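PDB 7KOE: electron transfer flavoprotein, beta subunit from Thermotoga maritima, which binds FAD and probably carries electrons as one subunit of a larger electron transfer flavoprotein complex. Local coordinates for residues Arg28-Leu36 and Thr245-Gly253. Sequence-based numbering, arbitrary orientation.
Sequences RIDRKTNNL and TNIPPARKG
Ile247, the first residue of 245-253 to meet 28-36, inserts its side chain between Ile29, Arg31 and Asn34 and is the most extensively covered residue of the contact. Its two branches divide the work. CG2 rests on the backbone where the turn runs into strand 35-37, 3.7 Å from Asn35 CA, while CG1 lies between the backbone N and carbonyl carbon (chi1 80°) and extends CD1 towards the Arg31 guanidinium, Ile29 and Asn34. That methyl lies 3.7 Å from Ile29 CG2 and equally near Asn34 ND2, the Asn34 and Ile247 side chains crossing at about a right angle. At Pro248 the ring carbon CD continues the apolar patch, meeting Ile29 CD1 at 3.7 Å, and the carbonyl supplies the polar anchor: Arg31 NH1 donates to Pro248 O at 2.8 Å. The N-H...O angle of 165° makes this bond nearly straight; the acceptor lies almost in the guanidinium plane, whereas the donor stands above the carbonyl plane. Pro249 O approaches the same group obliquely, 2.7 Å from Arg31 NH2. Farther along, Ala250 N lies over one guanidinium face and Ile29 CG2 over the opposite one, both offset toward the rim. A leucine in place of Arg31 has no N-H to give, and the chain at Pro248 would probably be less firmly held to the hairpin. The Arg251 side chain leads away and hydrogen-bonds through NH2 to Ser290 O of the neighbouring Electron transfer flavoprotein chain, whose Asn146 also packs on Ile29 and Pro248. The receiving motif is a β-hairpin, strands 28-30 and 35-37, with a G1 β-bulge where Asn34 and Asn35 face Asp30; an extended, proline-containing segment leaving strand 241-246 packs against it.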
loop_
_atom_site.group_PDB
_atom_site.type_symbol
_atom_site.label_atom_id
_atom_site.label_comp_id
_atom_site.label_asym_id
_atom_site.label_seq_id
_atom_site.Cartn_x
_atom_site.Cartn_y
_atom_site.Cartn_z
ATOM N N ARG A 28 -2.351 28.037 -1.215
ATOM C CA ARG A 28 -3.543 28.068 -0.393
ATOM C C ARG A 28 -3.472 26.963 0.647
ATOM O O ARG A 28 -2.618 26.077 0.591
ATOM C CB ARG A 28 -4.803 27.920 -1.248
ATOM C CG ARG A 28 -5.047 26.508 -1.690
ATOM C CD ARG A 28 -5.934 26.430 -2.901
ATOM N NE ARG A 28 -6.051 25.057 -3.370
ATOM C CZ ARG A 28 -5.199 24.488 -4.214
ATOM N NH1 ARG A 28 -4.167 25.175 -4.681
ATOM N NH2 ARG A 28 -5.377 23.230 -4.593
ATOM N N ILE A 29 -4.387 27.028 1.605
ATOM C CA ILE A 29 -4.441 26.088 2.714
ATOM C C ILE A 29 -5.426 24.988 2.352
ATOM O O ILE A 29 -6.594 25.261 2.049
ATOM C CB ILE A 29 -4.845 26.788 4.021
ATOM C CG1 ILE A 29 -3.675 27.595 4.579
ATOM C CG2 ILE A 29 -5.316 25.784 5.054
ATOM C CD1 ILE A 29 -4.024 28.384 5.814
ATOM N N ASP A 30 -4.953 23.749 2.361
ATOM C CA ASP A 30 -5.806 22.579 2.236
ATOM C C ASP A 30 -6.042 22.025 3.634
ATOM O O ASP A 30 -5.098 21.575 4.292
ATOM C CB ASP A 30 -5.166 21.529 1.331
ATOM C CG ASP A 30 -6.131 20.432 0.939
ATOM O OD1 ASP A 30 -7.356 20.642 1.061
ATOM O OD2 ASP A 30 -5.662 19.358 0.506
ATOM N N ARG A 31 -7.297 22.066 4.087
ATOM C CA ARG A 31 -7.609 21.689 5.460
ATOM C C ARG A 31 -7.513 20.189 5.698
ATOM O O ARG A 31 -7.269 19.772 6.835
ATOM C CB ARG A 31 -9.013 22.171 5.829
ATOM C CG ARG A 31 -9.113 23.660 6.094
ATOM C CD ARG A 31 -8.270 24.071 7.286
ATOM N NE ARG A 31 -8.113 25.519 7.357
ATOM C CZ ARG A 31 -7.292 26.138 8.195
ATOM N NH1 ARG A 31 -6.553 25.435 9.038
ATOM N NH2 ARG A 31 -7.208 27.460 8.189
ATOM N N LYS A 32 -7.687 19.369 4.660
ATOM C CA LYS A 32 -7.796 17.932 4.881
ATOM C C LYS A 32 -6.429 17.275 4.994
ATOM O O LYS A 32 -6.273 16.277 5.706
ATOM C CB LYS A 32 -8.635 17.301 3.770
ATOM C CG LYS A 32 -10.076 17.844 3.669
ATOM C CD LYS A 32 -10.984 17.371 4.819
ATOM C CE LYS A 32 -11.211 18.434 5.908
ATOM N NZ LYS A 32 -12.122 17.952 6.980
ATOM N N THR A 33 -5.428 17.813 4.311
ATOM C CA THR A 33 -4.064 17.386 4.571
ATOM C C THR A 33 -3.365 18.259 5.603
ATOM O O THR A 33 -2.277 17.886 6.058
ATOM C CB THR A 33 -3.243 17.366 3.281
ATOM O OG1 THR A 33 -1.943 16.833 3.559
ATOM C CG2 THR A 33 -3.096 18.761 2.717
ATOM N N ASN A 34 -3.986 19.386 5.984
ATOM C CA ASN A 34 -3.452 20.357 6.947
ATOM C C ASN A 34 -2.061 20.846 6.547
ATOM O O ASN A 34 -1.117 20.826 7.338
ATOM C CB ASN A 34 -3.450 19.797 8.373
ATOM C CG ASN A 34 -4.818 19.848 9.022
ATOM O OD1 ASN A 34 -5.545 18.856 9.042
ATOM N ND2 ASN A 34 -5.176 21.010 9.551
ATOM N N ASN A 35 -1.939 21.283 5.297
ATOM C CA ASN A 35 -0.665 21.758 4.782
ATOM C C ASN A 35 -0.918 22.796 3.701
ATOM O O ASN A 35 -2.043 22.971 3.228
ATOM C CB ASN A 35 0.183 20.605 4.240
ATOM C CG ASN A 35 1.661 20.807 4.490
ATOM O OD1 ASN A 35 2.124 21.934 4.650
ATOM N ND2 ASN A 35 2.410 19.711 4.526
ATOM N N LEU A 36 0.149 23.492 3.322
ATOM C CA LEU A 36 0.108 24.381 2.169
ATOM C C LEU A 36 0.271 23.560 0.900
ATOM O O LEU A 36 1.268 22.849 0.739
ATOM C CB LEU A 36 1.206 25.436 2.248
ATOM C CG LEU A 36 1.020 26.625 3.180
ATOM C CD1 LEU A 36 2.138 27.609 2.941
ATOM C CD2 LEU A 36 -0.315 27.267 2.922
ATOM N N THR A 245 7.020 24.359 11.159
ATOM C CA THR A 245 6.043 25.163 10.444
ATOM C C THR A 245 4.699 24.454 10.491
ATOM O O THR A 245 4.605 23.259 10.204
ATOM C CB THR A 245 6.460 25.395 8.993
ATOM O OG1 THR A 245 6.302 24.182 8.250
ATOM C CG2 THR A 245 7.909 25.837 8.921
ATOM N N ASN A 246 3.660 25.198 10.855
ATOM C CA ASN A 246 2.335 24.628 11.020
ATOM C C ASN A 246 1.312 25.644 10.540
ATOM O O ASN A 246 1.457 26.841 10.793
ATOM C CB ASN A 246 2.083 24.245 12.483
ATOM C CG ASN A 246 0.624 23.992 12.780
ATOM O OD1 ASN A 246 0.072 22.960 12.405
ATOM N ND2 ASN A 246 -0.015 24.942 13.452
ATOM N N ILE A 247 0.292 25.164 9.837
ATOM C CA ILE A 247 -0.760 26.025 9.305
ATOM C C ILE A 247 -1.627 26.495 10.469
ATOM O O ILE A 247 -1.628 25.849 11.528
ATOM C CB ILE A 247 -1.574 25.293 8.223
ATOM C CG1 ILE A 247 -2.617 24.365 8.838
ATOM C CG2 ILE A 247 -0.649 24.512 7.323
ATOM C CD1 ILE A 247 -3.692 23.963 7.886
ATOM N N PRO A 248 -2.353 27.626 10.327
ATOM C CA PRO A 248 -3.215 28.146 11.395
ATOM C C PRO A 248 -4.492 27.307 11.546
ATOM O O PRO A 248 -4.617 26.305 10.865
ATOM C CB PRO A 248 -3.592 29.560 10.923
ATOM C CG PRO A 248 -2.664 29.845 9.757
ATOM C CD PRO A 248 -2.365 28.491 9.150
ATOM N N PRO A 249 -5.441 27.699 12.426
ATOM C CA PRO A 249 -6.687 26.953 12.618
ATOM C C PRO A 249 -7.773 27.396 11.627
ATOM O O PRO A 249 -7.482 28.200 10.758
ATOM C CB PRO A 249 -7.086 27.365 14.041
ATOM C CG PRO A 249 -6.621 28.802 14.142
ATOM C CD PRO A 249 -5.361 28.872 13.301
ATOM N N ALA A 250 -8.990 26.867 11.787
ATOM C CA ALA A 250 -10.123 27.214 10.898
ATOM C C ALA A 250 -10.928 28.366 11.511
ATOM O O ALA A 250 -12.150 28.201 11.697
ATOM C CB ALA A 250 -10.986 25.999 10.665
ATOM N N ARG A 251 -10.256 29.484 11.811
ATOM C CA ARG A 251 -10.917 30.676 12.410
ATOM C C ARG A 251 -11.743 30.243 13.626
ATOM O O ARG A 251 -11.189 29.545 14.499
ATOM C CB ARG A 251 -11.791 31.383 11.370
ATOM C CG ARG A 251 -11.301 32.772 10.986
ATOM C CD ARG A 251 -12.390 33.822 11.101
ATOM N NE ARG A 251 -11.996 34.940 11.945
ATOM C CZ ARG A 251 -10.842 35.589 11.843
ATOM N NH1 ARG A 251 -9.959 35.230 10.926
ATOM N NH2 ARG A 251 -10.574 36.594 12.657
ATOM N N LYS A 252 -13.017 30.647 13.672
ATOM C CA LYS A 252 -13.921 30.292 14.799
ATOM C C LYS A 252 -15.372 30.555 14.383
ATOM O O LYS A 252 -15.697 31.720 14.076
ATOM C CB LYS A 252 -13.552 31.095 16.051
ATOM C CG LYS A 252 -13.429 30.283 17.334
ATOM C CD LYS A 252 -12.347 30.792 18.263
ATOM C CE LYS A 252 -11.638 32.019 17.733
ATOM N NZ LYS A 252 -10.860 31.717 16.508
ATOM N N GLY A 253 -16.203 29.509 14.377
ATOM C CA GLY A 253 -17.623 29.638 13.994
ATOM C C GLY A 253 -18.323 30.730 14.785
ATOM O O GLY A 253 -18.235 30.706 16.028
#